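Local coordinates for lactaldehyde dehydrogenase (PDB 2IMP), which oxidises L-lactaldehyde irreversibly to L-lactate with NAD+ as the electron acceptor, a step in the breakdown of L-fucose and L-rhamnose, at residues M115-A119 with A164-L168; R121-E125 with L137-R141; P155-I159 with N184-F188; E443-H449 with A460-G465. All coordinates share one frame; numbering follows the deposited sequence.

Contact 1. Residues M115-A119 with A164-L168; sequences MAEWA and APALL
Ala164 meets helix 98-116 through its methyl group: Ala164 CB lies 3.8 Å from Met115 CB, and Met115 CG passes nearly as close. One residue on, Pro165 brings ring atom CG to 3.8 Å from Met115 SD. The thioether reaches this ring because Met115 bends at its second torsion (chi2 -66°), which swings the sulfur over from the alanine to the proline. Leu168 then has the largest buried share. With CG anti to the backbone N (chi1 -169°), its branched end enters the type I turn of Ala116 to Ala119. Leu168 CG is 3.5 Å from Met115 O, whose hydrogen-bond donor is Trp118 N. The two methyls divide the turn: Leu168 CD2 lies 3.6 Å from Ala116 O and 3.9 Å from Ala119 CB, while Leu168 CD1 faces the Trp118-Ala119 peptide, 3.7 Å from Ala119 N. No hydrogen bond joins the segments. Helix 65-81 adds Leu72 against Leu168 and Ala69 against Ala116 and Ala119. The arrangement is apolar packing between the last part of helix 155-168 and the turn that follows helix 98-116; helix 155-168 itself follows strand 134-149 in the nucleotide-binding fold of the aldehyde dehydrogenase family.

Contact 2. Residues R121-E125 with L137-R141; sequences RYEGE and LLFKR
Glu125 and Leu138 form an antiparallel hydrogen-bonded pair in which each backbone satisfies the other. Glu125 N donates to Leu138 O over 2.8 Å, and Leu138 N returns a bond of 2.7 Å to Glu125 O. The short strand axes run 4.7 Å apart, at 153° between their directions. Beyond this pair the strands splay, and a side chain takes over from the backbone: Lys140 NZ gives a hydrogen bond of 3.1 Å to Glu123 O, its donor tilted 21° from the carbonyl plane. Bends at chi2 and chi4 curl the lysine back so that its ammonium reaches this oxygen, while Lys140 CB rests at the edge of the Tyr122 ring, 4.1 Å from Tyr122 CD1. Gly124 CA lies 3.1 Å from Leu138 O. The Glu125 carboxylate lies alongside Leu138, with Glu125 OE1 3.4 Å from both CD1 and CD2 of the leucine; its OE2 forms a salt bridge with Lys463 of the fourth subunit, and its OE1 a hydrogen bond with His464 of that subunit. Glu123 OE1 is likewise salt-bridged to Lys463 of the second subunit. The two strands make a beta hairpin. Strand 134-149 also pairs with strand 470-478, while Gly124 and Glu125 of strand 123-127 pair with a strand of the third subunit, carrying the sheet across the interface. Helix 462-467 packs on Tyr122 and Lys140.

Contact 3. Residues P155-I159 with N184-F188; sequences PFFLI and NAIAF
Phe156 and Ile159 of helix 155-168 pack on Asn184 and Phe188 of helix 183-195. The first helix is the crossover of a beta-alpha-beta unit between parallel strands 134-149 and 172-176, and the second leads on from strand 172-176 to strand 202-204, as in a Rossmann-type NAD-binding domain. The short helical axes approach to 9.6 Å and cross at -39°. Asn184 sits at the N-terminal end of the contact: its ND2 touches Pro155 CB at 3.5 Å, and its amide stands at 88° to the Phe156 ring, with OD1 in the plane of that ring at its edge. A water 2.8 Å from Asn184 OD1 can donate to it, and more weakly to Pro155 O, though it has more acceptors than protons; Thr181 O is a weak partner for ND2. The NAD+-binding residues Leu150 and Pro177 border the contact at Ile159 and Ala185. Further along, the two phenylalanines make an offset edge-to-face pair, the edge of Phe188 toward the face of Phe156, with planes at 65°. Ile159 divides its branches: CD1 lies 3.9 Å from Ala185 CB, while CG2, anti to the backbone N, makes a CH-pi contact 3.7 Å from the centroid of the Phe188 ring.

Contact 4. Residues E443-H449 with A460-G465; sequences EAMQGFH and ADGKHG. With LAC (lactic acid), chain E.
Phe448 receives His464 on its ring face: His464 CB stands 3.3 Å from the ring centroid, almost on the normal, in a CH-pi contact. The imidazole of His464 turns its edge toward the same phenyl ring with the planes at 52°, and its NE2 bonds to Glu125 of the fourth subunit. Ala460 pairs with His449 in a single antiparallel bridge, with His449 N to Ala460 O at 2.8 Å and Ala460 N to His449 O at 3.0 Å. The bridge holds the backbone of His449, a lactate-binding residue whose NE2 is 2.7 Å from the lactate O and whose ND1 is hydrogen-bonded to Glu434 OE2. Loop 443-449, after strand 434-437, lines the lactate pocket of the aldehyde dehydrogenase fold with His449 and Glu443, also lactate-binding, whose OE2 lies over the His449 ring. Asp461 OD2 is 3.5 Å from His449 CB and linked to Ala444 O by a water 2.8 Å from each oxygen. Lactate-binding Arg161 forms salt bridges with both Asp461 OD2 and Glu443 OE2, and Tyr111 holds Asp461 OD1. Gly462 N donates over 2.8 Å to Met445 O, which belongs to the type I turn of Ala444 to Gly447.

Overall arrangement
All four contacts are largely buried, but differently. Contact 3, which no other chain touches, and contact 1 share helix 155-168 and rely on apolar packing without direct hydrogen bonds between their segments; aromatic rings and a water mark the former. Contact 2, whose centre lies about 28 Å from the centre of the chain, depends on backbone bonds and borders three neighbouring subunits. Contact 4 mixes backbone bonds, waters and ring packing beside bound lactate. Contact 1 touches both contact 2 and contact 4: Leu168 packs on Tyr122 of contact 2, and Trp118 and Met115 pack on residues 461-463 of contact 4. Lys463 and His464 of contact 4 meet acidic residues of contact 2 only in other subunits.

Contact 1. Residues M115-A119 with A164-L168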
loop_
_atom_site.group_PDB
_atom_site.type_symbol
_atom_site.label_atom_id
_atom_site.label_comp_id
_atom_site.label_asym_id
_atom_site.label_seq_id
_atom_site.Cartn_x
_atom_site.Cartn_y
_atom_site.Cartn_z
ATOM N N MET A 115 -7.477 5.211 16.521
ATOM C CA MET A 115 -6.084 5.561 16.260
ATOM C C MET A 115 -5.077 4.608 16.939
ATOM O O MET A 115 -4.063 4.238 16.346
ATOM C CB MET A 115 -5.811 7.001 16.697
ATOM C CG MET A 115 -6.305 8.048 15.704
ATOM S SD MET A 115 -5.409 7.975 14.122
ATOM C CE MET A 115 -6.502 8.881 13.064
ATOM N N ALA A 116 -5.374 4.204 18.174
ATOM C CA ALA A 116 -4.495 3.283 18.887
ATOM C C ALA A 116 -4.301 1.955 18.117
ATOM O O ALA A 116 -3.282 1.284 18.256
ATOM C CB ALA A 116 -5.055 2.994 20.289
ATOM N N GLU A 117 -5.297 1.615 17.305
ATOM C CA GLU A 117 -5.267 0.396 16.510
ATOM C C GLU A 117 -4.206 0.411 15.384
ATOM O O GLU A 117 -3.927 -0.622 14.780
ATOM C CB GLU A 117 -6.655 0.129 15.908
ATOM C CG GLU A 117 -7.758 0.088 16.950
ATOM C CD GLU A 117 -9.138 -0.093 16.352
ATOM O OE1 GLU A 117 -9.365 0.332 15.199
ATOM O OE2 GLU A 117 -10.009 -0.648 17.047
ATOM N N TRP A 118 -3.642 1.585 15.111
ATOM C CA TRP A 118 -2.602 1.699 14.089
ATOM C C TRP A 118 -1.227 1.183 14.556
ATOM O O TRP A 118 -0.334 0.961 13.741
ATOM C CB TRP A 118 -2.452 3.158 13.623
ATOM C CG TRP A 118 -3.480 3.578 12.606
ATOM C CD1 TRP A 118 -4.417 4.564 12.746
ATOM C CD2 TRP A 118 -3.696 3.000 11.307
ATOM N NE1 TRP A 118 -5.206 4.631 11.618
ATOM C CE2 TRP A 118 -4.786 3.683 10.721
ATOM C CE3 TRP A 118 -3.076 1.970 10.586
ATOM C CZ2 TRP A 118 -5.273 3.371 9.444
ATOM C CZ3 TRP A 118 -3.562 1.655 9.307
ATOM C CH2 TRP A 118 -4.651 2.358 8.754
ATOM N N ALA A 119 -1.092 0.982 15.867
ATOM C CA ALA A 119 0.163 0.539 16.475
ATOM C C ALA A 119 1.004 -0.488 15.674
ATOM O O ALA A 119 2.161 -0.225 15.348
ATOM C CB ALA A 119 -0.104 -0.004 17.883
ATOM N N ALA A 164 -3.779 11.887 19.539
ATOM C CA ALA A 164 -3.863 10.443 19.335
ATOM C C ALA A 164 -2.862 9.916 18.266
ATOM O O ALA A 164 -2.063 9.021 18.548
ATOM C CB ALA A 164 -5.305 10.045 18.973
ATOM N N PRO A 165 -2.896 10.479 17.045
ATOM C CA PRO A 165 -1.968 10.032 15.994
ATOM C C PRO A 165 -0.521 10.376 16.423
ATOM O O PRO A 165 0.404 9.591 16.224
ATOM C CB PRO A 165 -2.384 10.853 14.772
ATOM C CG PRO A 165 -3.782 11.319 15.097
ATOM C CD PRO A 165 -3.750 11.575 16.561
ATOM N N ALA A 166 -0.352 11.561 17.007
ATOM C CA ALA A 166 0.964 11.999 17.461
ATOM C C ALA A 166 1.619 11.014 18.445
ATOM O O ALA A 166 2.741 10.547 18.215
ATOM C CB ALA A 166 0.868 13.387 18.101
ATOM N N LEU A 167 0.909 10.700 19.527
ATOM C CA LEU A 167 1.433 9.766 20.522
ATOM C C LEU A 167 1.642 8.332 20.001
ATOM O O LEU A 167 2.662 7.700 20.285
ATOM C CB LEU A 167 0.519 9.718 21.746
ATOM C CG LEU A 167 0.942 10.624 22.904
ATOM C CD1 LEU A 167 1.064 12.061 22.420
ATOM C CD2 LEU A 167 -0.077 10.509 24.035
ATOM N N LEU A 168 0.661 7.836 19.255
ATOM C CA LEU A 168 0.742 6.493 18.701
ATOM C C LEU A 168 2.051 6.244 17.923
ATOM O O LEU A 168 2.696 5.219 18.097
ATOM C CB LEU A 168 -0.462 6.237 17.784
ATOM C CG LEU A 168 -0.722 4.801 17.292
ATOM C CD1 LEU A 168 0.323 4.394 16.249
ATOM C CD2 LEU A 168 -0.711 3.837 18.483
#

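Contact 2. Residues R121-E125 with L137-R141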
loop_
_atom_site.group_PDB
_atom_site.type_symbol
_atom_site.label_atom_id
_atom_site.label_comp_id
_atom_site.label_asym_id
_atom_site.label_seq_id
_atom_site.Cartn_x
_atom_site.Cartn_y
_atom_site.Cartn_z
ATOM N N ARG A 121 0.239 -1.573 12.669
ATOM C CA ARG A 121 -0.131 -1.477 11.268
ATOM C C ARG A 121 0.617 -0.479 10.358
ATOM O O ARG A 121 0.764 -0.754 9.166
ATOM C CB ARG A 121 -1.637 -1.228 11.165
ATOM C CG ARG A 121 -2.466 -2.367 11.733
ATOM C CD ARG A 121 -3.941 -2.173 11.465
ATOM N NE ARG A 121 -4.672 -3.430 11.613
ATOM C CZ ARG A 121 -4.979 -3.996 12.777
ATOM N NH1 ARG A 121 -4.632 -3.417 13.918
ATOM N NH2 ARG A 121 -5.620 -5.157 12.788
ATOM N N TYR A 122 1.065 0.663 10.873
ATOM C CA TYR A 122 1.769 1.566 9.970
ATOM C C TYR A 122 3.075 0.916 9.481
ATOM O O TYR A 122 3.898 0.462 10.278
ATOM C CB TYR A 122 1.984 2.952 10.609
ATOM C CG TYR A 122 2.901 3.042 11.809
ATOM C CD1 TYR A 122 4.244 3.378 11.659
ATOM C CD2 TYR A 122 2.408 2.866 13.098
ATOM C CE1 TYR A 122 5.070 3.555 12.765
ATOM C CE2 TYR A 122 3.223 3.031 14.210
ATOM C CZ TYR A 122 4.551 3.377 14.036
ATOM O OH TYR A 122 5.354 3.554 15.132
ATOM N N GLU A 123 3.226 0.843 8.165
ATOM C CA GLU A 123 4.368 0.152 7.586
ATOM C C GLU A 123 5.476 0.973 6.919
ATOM O O GLU A 123 5.231 2.014 6.319
ATOM C CB GLU A 123 3.879 -0.869 6.548
ATOM C CG GLU A 123 2.614 -1.625 6.914
ATOM C CD GLU A 123 2.222 -2.633 5.847
ATOM O OE1 GLU A 123 2.415 -2.336 4.647
ATOM O OE2 GLU A 123 1.714 -3.716 6.204
ATOM N N GLY A 124 6.692 0.449 7.041
ATOM C CA GLY A 124 7.844 1.033 6.397
ATOM C C GLY A 124 7.903 0.207 5.118
ATOM O O GLY A 124 7.024 -0.624 4.888
ATOM N N GLU A 125 8.914 0.402 4.282
ATOM C CA GLU A 125 8.975 -0.358 3.044
ATOM C C GLU A 125 10.367 -0.872 2.671
ATOM O O GLU A 125 11.381 -0.323 3.092
ATOM C CB GLU A 125 8.451 0.501 1.885
ATOM C CG GLU A 125 7.149 1.225 2.194
ATOM C CD GLU A 125 6.979 2.507 1.396
ATOM O OE1 GLU A 125 7.957 3.273 1.273
ATOM O OE2 GLU A 125 5.862 2.755 0.902
ATOM N N LEU A 137 16.119 0.034 2.739
ATOM C CA LEU A 137 15.121 -0.015 3.788
ATOM C C LEU A 137 14.545 1.349 4.163
ATOM O O LEU A 137 15.272 2.235 4.605
ATOM C CB LEU A 137 15.719 -0.658 5.047
ATOM C CG LEU A 137 16.421 -2.004 4.855
ATOM C CD1 LEU A 137 17.034 -2.448 6.173
ATOM C CD2 LEU A 137 15.431 -3.035 4.338
ATOM N N LEU A 138 13.242 1.499 3.973
ATOM C CA LEU A 138 12.576 2.741 4.314
ATOM C C LEU A 138 11.753 2.622 5.615
ATOM O O LEU A 138 10.667 2.033 5.639
ATOM C CB LEU A 138 11.689 3.198 3.144
ATOM C CG LEU A 138 10.962 4.540 3.287
ATOM C CD1 LEU A 138 10.743 5.164 1.907
ATOM C CD2 LEU A 138 9.626 4.328 4.010
ATOM N N PHE A 139 12.309 3.152 6.694
ATOM C CA PHE A 139 11.640 3.114 7.983
ATOM C C PHE A 139 10.767 4.340 8.255
ATOM O O PHE A 139 11.057 5.440 7.784
ATOM C CB PHE A 139 12.651 3.039 9.132
ATOM C CG PHE A 139 13.542 1.834 9.106
ATOM C CD1 PHE A 139 14.685 1.813 8.316
ATOM C CD2 PHE A 139 13.267 0.737 9.922
ATOM C CE1 PHE A 139 15.558 0.729 8.351
ATOM C CE2 PHE A 139 14.133 -0.355 9.964
ATOM C CZ PHE A 139 15.281 -0.361 9.175
ATOM N N LYS A 140 9.703 4.132 9.020
ATOM C CA LYS A 140 8.823 5.218 9.421
ATOM C C LYS A 140 9.156 5.643 10.864
ATOM O O LYS A 140 8.950 4.873 11.801
ATOM C CB LYS A 140 7.359 4.774 9.343
ATOM C CG LYS A 140 6.856 4.521 7.930
ATOM C CD LYS A 140 6.904 5.801 7.108
ATOM C CE LYS A 140 6.306 5.592 5.730
ATOM N NZ LYS A 140 4.917 5.073 5.817
ATOM N N ARG A 141 9.699 6.842 11.025
ATOM C CA ARG A 141 10.073 7.332 12.346
ATOM C C ARG A 141 9.201 8.490 12.835
ATOM O O ARG A 141 8.552 9.160 12.037
ATOM C CB ARG A 141 11.529 7.820 12.345
ATOM C CG ARG A 141 12.548 6.882 11.721
ATOM C CD ARG A 141 12.685 5.589 12.498
ATOM N NE ARG A 141 13.887 4.860 12.099
ATOM C CZ ARG A 141 14.156 3.601 12.441
ATOM N NH1 ARG A 141 13.304 2.914 13.191
ATOM N NH2 ARG A 141 15.284 3.030 12.034
#

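Contact 3. Residues P155-I159 with N184-F188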
loop_
_atom_site.group_PDB
_atom_site.type_symbol
_atom_site.label_atom_id
_atom_site.label_comp_id
_atom_site.label_asym_id
_atom_site.label_seq_id
_atom_site.Cartn_x
_atom_site.Cartn_y
_atom_site.Cartn_z
ATOM N N PRO A 155 -13.914 21.596 20.240
ATOM C CA PRO A 155 -12.691 21.744 21.033
ATOM C C PRO A 155 -12.144 20.444 21.642
ATOM O O PRO A 155 -10.934 20.217 21.634
ATOM C CB PRO A 155 -13.099 22.752 22.101
ATOM C CG PRO A 155 -14.533 22.386 22.343
ATOM C CD PRO A 155 -15.052 22.242 20.926
ATOM N N PHE A 156 -13.035 19.616 22.181
ATOM C CA PHE A 156 -12.618 18.366 22.796
ATOM C C PHE A 156 -12.095 17.355 21.761
ATOM O O PHE A 156 -10.981 16.834 21.886
ATOM C CB PHE A 156 -13.783 17.756 23.579
ATOM C CG PHE A 156 -13.374 16.681 24.546
ATOM C CD1 PHE A 156 -12.522 16.972 25.609
ATOM C CD2 PHE A 156 -13.822 15.370 24.384
ATOM C CE1 PHE A 156 -12.140 15.975 26.516
ATOM C CE2 PHE A 156 -13.446 14.365 25.285
ATOM C CZ PHE A 156 -12.597 14.665 26.345
ATOM N N PHE A 157 -12.910 17.096 20.743
ATOM C CA PHE A 157 -12.509 16.187 19.687
ATOM C C PHE A 157 -11.154 16.578 19.062
ATOM O O PHE A 157 -10.279 15.734 18.874
ATOM C CB PHE A 157 -13.576 16.146 18.589
ATOM C CG PHE A 157 -13.110 15.483 17.324
ATOM C CD1 PHE A 157 -12.668 14.163 17.336
ATOM C CD2 PHE A 157 -13.100 16.183 16.122
ATOM C CE1 PHE A 157 -12.214 13.550 16.171
ATOM C CE2 PHE A 157 -12.650 15.579 14.949
ATOM C CZ PHE A 157 -12.208 14.263 14.971
ATOM N N LEU A 158 -10.988 17.861 18.758
ATOM C CA LEU A 158 -9.740 18.300 18.162
ATOM C C LEU A 158 -8.489 18.018 19.016
ATOM O O LEU A 158 -7.383 17.932 18.482
ATOM C CB LEU A 158 -9.823 19.773 17.771
ATOM C CG LEU A 158 -10.715 19.958 16.534
ATOM C CD1 LEU A 158 -10.819 21.421 16.189
ATOM C CD2 LEU A 158 -10.134 19.191 15.357
ATOM N N ILE A 159 -8.664 17.885 20.331
ATOM C CA ILE A 159 -7.528 17.520 21.163
ATOM C C ILE A 159 -7.025 16.126 20.724
ATOM O O ILE A 159 -5.845 15.916 20.472
ATOM C CB ILE A 159 -7.910 17.401 22.661
ATOM C CG1 ILE A 159 -8.358 18.749 23.222
ATOM C CG2 ILE A 159 -6.721 16.888 23.454
ATOM C CD1 ILE A 159 -8.954 18.638 24.623
ATOM N N ASN A 184 -12.840 22.063 28.752
ATOM C CA ASN A 184 -12.868 20.683 28.308
ATOM C C ASN A 184 -11.438 20.118 28.193
ATOM O O ASN A 184 -11.204 18.935 28.431
ATOM C CB ASN A 184 -13.577 20.583 26.955
ATOM C CG ASN A 184 -12.836 21.312 25.858
ATOM O OD1 ASN A 184 -11.881 20.768 25.275
ATOM N ND2 ASN A 184 -13.239 22.529 25.566
ATOM N N ALA A 185 -10.496 20.994 27.842
ATOM C CA ALA A 185 -9.098 20.604 27.714
ATOM C C ALA A 185 -8.442 20.320 29.080
ATOM O O ALA A 185 -7.582 19.448 29.201
ATOM C CB ALA A 185 -8.322 21.678 26.981
ATOM N N ILE A 186 -8.846 21.085 30.093
ATOM C CA ILE A 186 -8.341 20.854 31.435
ATOM C C ILE A 186 -8.817 19.481 31.927
ATOM O O ILE A 186 -8.073 18.735 32.548
ATOM C CB ILE A 186 -8.833 21.949 32.430
ATOM C CG1 ILE A 186 -8.037 23.238 32.220
ATOM C CG2 ILE A 186 -8.679 21.460 33.881
ATOM C CD1 ILE A 186 -6.567 23.105 32.549
ATOM N N ALA A 187 -10.074 19.169 31.627
ATOM C CA ALA A 187 -10.623 17.879 31.998
ATOM C C ALA A 187 -9.851 16.742 31.281
ATOM O O ALA A 187 -9.614 15.675 31.848
ATOM C CB ALA A 187 -12.106 17.822 31.650
ATOM N N PHE A 188 -9.454 16.998 30.038
ATOM C CA PHE A 188 -8.673 16.012 29.301
ATOM C C PHE A 188 -7.317 15.784 29.989
ATOM O O PHE A 188 -6.864 14.649 30.130
ATOM C CB PHE A 188 -8.450 16.468 27.850
ATOM C CG PHE A 188 -7.810 15.416 26.974
ATOM C CD1 PHE A 188 -6.457 15.111 27.095
ATOM C CD2 PHE A 188 -8.567 14.731 26.030
ATOM C CE1 PHE A 188 -5.869 14.130 26.289
ATOM C CE2 PHE A 188 -7.989 13.750 25.221
ATOM C CZ PHE A 188 -6.638 13.453 25.349
HETATM O O HOH W 1 -9.937 21.992 23.690
#

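Contact 4. Residues E443-H449 with A460-G465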
loop_
_atom_site.group_PDB
_atom_site.type_symbol
_atom_site.label_atom_id
_atom_site.label_comp_id
_atom_site.label_asym_id
_atom_site.label_seq_id
_atom_site.Cartn_x
_atom_site.Cartn_y
_atom_site.Cartn_z
ATOM N N GLU A 443 -17.364 13.854 8.292
ATOM C CA GLU A 443 -16.254 12.952 8.014
ATOM C C GLU A 443 -16.095 11.741 8.956
ATOM O O GLU A 443 -16.239 11.852 10.171
ATOM C CB GLU A 443 -14.927 13.730 7.985
ATOM C CG GLU A 443 -14.538 14.362 9.313
ATOM C CD GLU A 443 -14.972 15.813 9.424
ATOM O OE1 GLU A 443 -16.114 16.132 9.023
ATOM O OE2 GLU A 443 -14.170 16.637 9.918
ATOM N N ALA A 444 -15.803 10.592 8.360
ATOM C CA ALA A 444 -15.577 9.370 9.114
ATOM C C ALA A 444 -14.139 9.319 9.674
ATOM O O ALA A 444 -13.218 9.882 9.068
ATOM C CB ALA A 444 -15.829 8.157 8.216
ATOM N N MET A 445 -13.948 8.660 10.813
ATOM C CA MET A 445 -12.605 8.589 11.373
ATOM C C MET A 445 -11.590 7.875 10.460
ATOM O O MET A 445 -10.397 8.151 10.530
ATOM C CB MET A 445 -12.619 7.946 12.765
ATOM C CG MET A 445 -13.219 6.551 12.858
ATOM S SD MET A 445 -13.394 6.060 14.606
ATOM C CE MET A 445 -14.899 6.902 15.053
ATOM N N GLN A 446 -12.080 6.981 9.602
ATOM C CA GLN A 446 -11.203 6.269 8.675
ATOM C C GLN A 446 -11.017 6.988 7.305
ATOM O O GLN A 446 -10.361 6.463 6.405
ATOM C CB GLN A 446 -11.705 4.835 8.428
ATOM C CG GLN A 446 -13.062 4.736 7.739
ATOM C CD GLN A 446 -14.215 4.634 8.726
ATOM O OE1 GLN A 446 -14.283 5.382 9.702
ATOM N NE2 GLN A 446 -15.133 3.708 8.469
ATOM N N GLY A 447 -11.598 8.173 7.163
ATOM C CA GLY A 447 -11.441 8.911 5.919
ATOM C C GLY A 447 -10.216 9.808 5.990
ATOM O O GLY A 447 -9.270 9.532 6.727
ATOM N N PHE A 448 -10.210 10.875 5.206
ATOM C CA PHE A 448 -9.104 11.820 5.229
ATOM C C PHE A 448 -9.604 13.261 5.053
ATOM O O PHE A 448 -9.924 13.699 3.948
ATOM C CB PHE A 448 -8.054 11.474 4.153
ATOM C CG PHE A 448 -6.752 12.256 4.284
ATOM C CD1 PHE A 448 -6.177 12.488 5.535
ATOM C CD2 PHE A 448 -6.081 12.720 3.152
ATOM C CE1 PHE A 448 -4.957 13.172 5.662
ATOM C CE2 PHE A 448 -4.862 13.403 3.259
ATOM C CZ PHE A 448 -4.295 13.628 4.524
ATOM N N HIS A 449 -9.729 13.950 6.181
ATOM C CA HIS A 449 -10.170 15.333 6.207
ATOM C C HIS A 449 -9.005 16.276 5.854
ATOM O O HIS A 449 -8.195 16.634 6.713
ATOM C CB HIS A 449 -10.696 15.671 7.602
ATOM C CG HIS A 449 -11.542 16.907 7.658
ATOM N ND1 HIS A 449 -12.737 17.019 6.970
ATOM C CD2 HIS A 449 -11.411 18.046 8.370
ATOM C CE1 HIS A 449 -13.300 18.176 7.268
ATOM N NE2 HIS A 449 -12.519 18.818 8.114
ATOM N N ALA A 460 -6.068 15.379 8.348
ATOM C CA ALA A 460 -6.334 14.576 9.536
ATOM C C ALA A 460 -7.261 13.360 9.297
ATOM O O ALA A 460 -8.002 13.307 8.305
ATOM C CB ALA A 460 -6.922 15.462 10.635
ATOM N N ASP A 461 -7.194 12.412 10.230
ATOM C CA ASP A 461 -7.984 11.184 10.217
ATOM C C ASP A 461 -7.436 10.050 9.317
ATOM O O ASP A 461 -6.649 10.284 8.395
ATOM C CB ASP A 461 -9.438 11.462 9.804
ATOM C CG ASP A 461 -10.060 12.643 10.551
ATOM O OD1 ASP A 461 -9.576 13.016 11.635
ATOM O OD2 ASP A 461 -11.060 13.192 10.046
ATOM N N GLY A 462 -7.865 8.830 9.626
ATOM C CA GLY A 462 -7.465 7.667 8.858
ATOM C C GLY A 462 -5.979 7.441 8.742
ATOM O O GLY A 462 -5.187 8.021 9.479
ATOM N N LYS A 463 -5.604 6.577 7.808
ATOM C CA LYS A 463 -4.207 6.250 7.578
ATOM C C LYS A 463 -3.339 7.475 7.202
ATOM O O LYS A 463 -2.232 7.653 7.708
ATOM C CB LYS A 463 -4.115 5.200 6.468
ATOM C CG LYS A 463 -2.714 4.696 6.183
ATOM C CD LYS A 463 -2.724 3.732 5.005
ATOM C CE LYS A 463 -3.197 4.430 3.728
ATOM N NZ LYS A 463 -3.353 3.474 2.594
ATOM N N HIS A 464 -3.864 8.308 6.317
ATOM C CA HIS A 464 -3.136 9.486 5.885
ATOM C C HIS A 464 -2.961 10.526 6.998
ATOM O O HIS A 464 -1.949 11.214 7.055
ATOM C CB HIS A 464 -3.829 10.093 4.666
ATOM C CG HIS A 464 -3.946 9.132 3.523
ATOM N ND1 HIS A 464 -2.848 8.620 2.866
ATOM C CD2 HIS A 464 -5.029 8.535 2.970
ATOM C CE1 HIS A 464 -3.245 7.749 1.963
ATOM N NE2 HIS A 464 -4.563 7.673 2.001
ATOM N N GLY A 465 -3.951 10.615 7.882
ATOM C CA GLY A 465 -3.849 11.537 9.000
ATOM C C GLY A 465 -2.762 11.024 9.926
ATOM O O GLY A 465 -1.975 11.796 10.472
HETATM C C LAC E . -14.232 19.476 11.375
HETATM C CA LAC E . -14.108 20.707 12.222
HETATM C CB LAC E . -14.394 20.349 13.691
HETATM O O LAC E . -13.257 19.056 10.752
HETATM O OHN LAC E . -12.767 21.221 12.151
HETATM O OXT LAC E . -15.419 18.869 11.269
HETATM O O HOH W 2 -13.246 12.116 11.810
HETATM O O HOH W 3 -12.118 12.125 7.705
HETATM O O HOH W 4 -7.993 6.033 5.803
HETATM O O HOH W 5 -6.904 8.704 5.666
#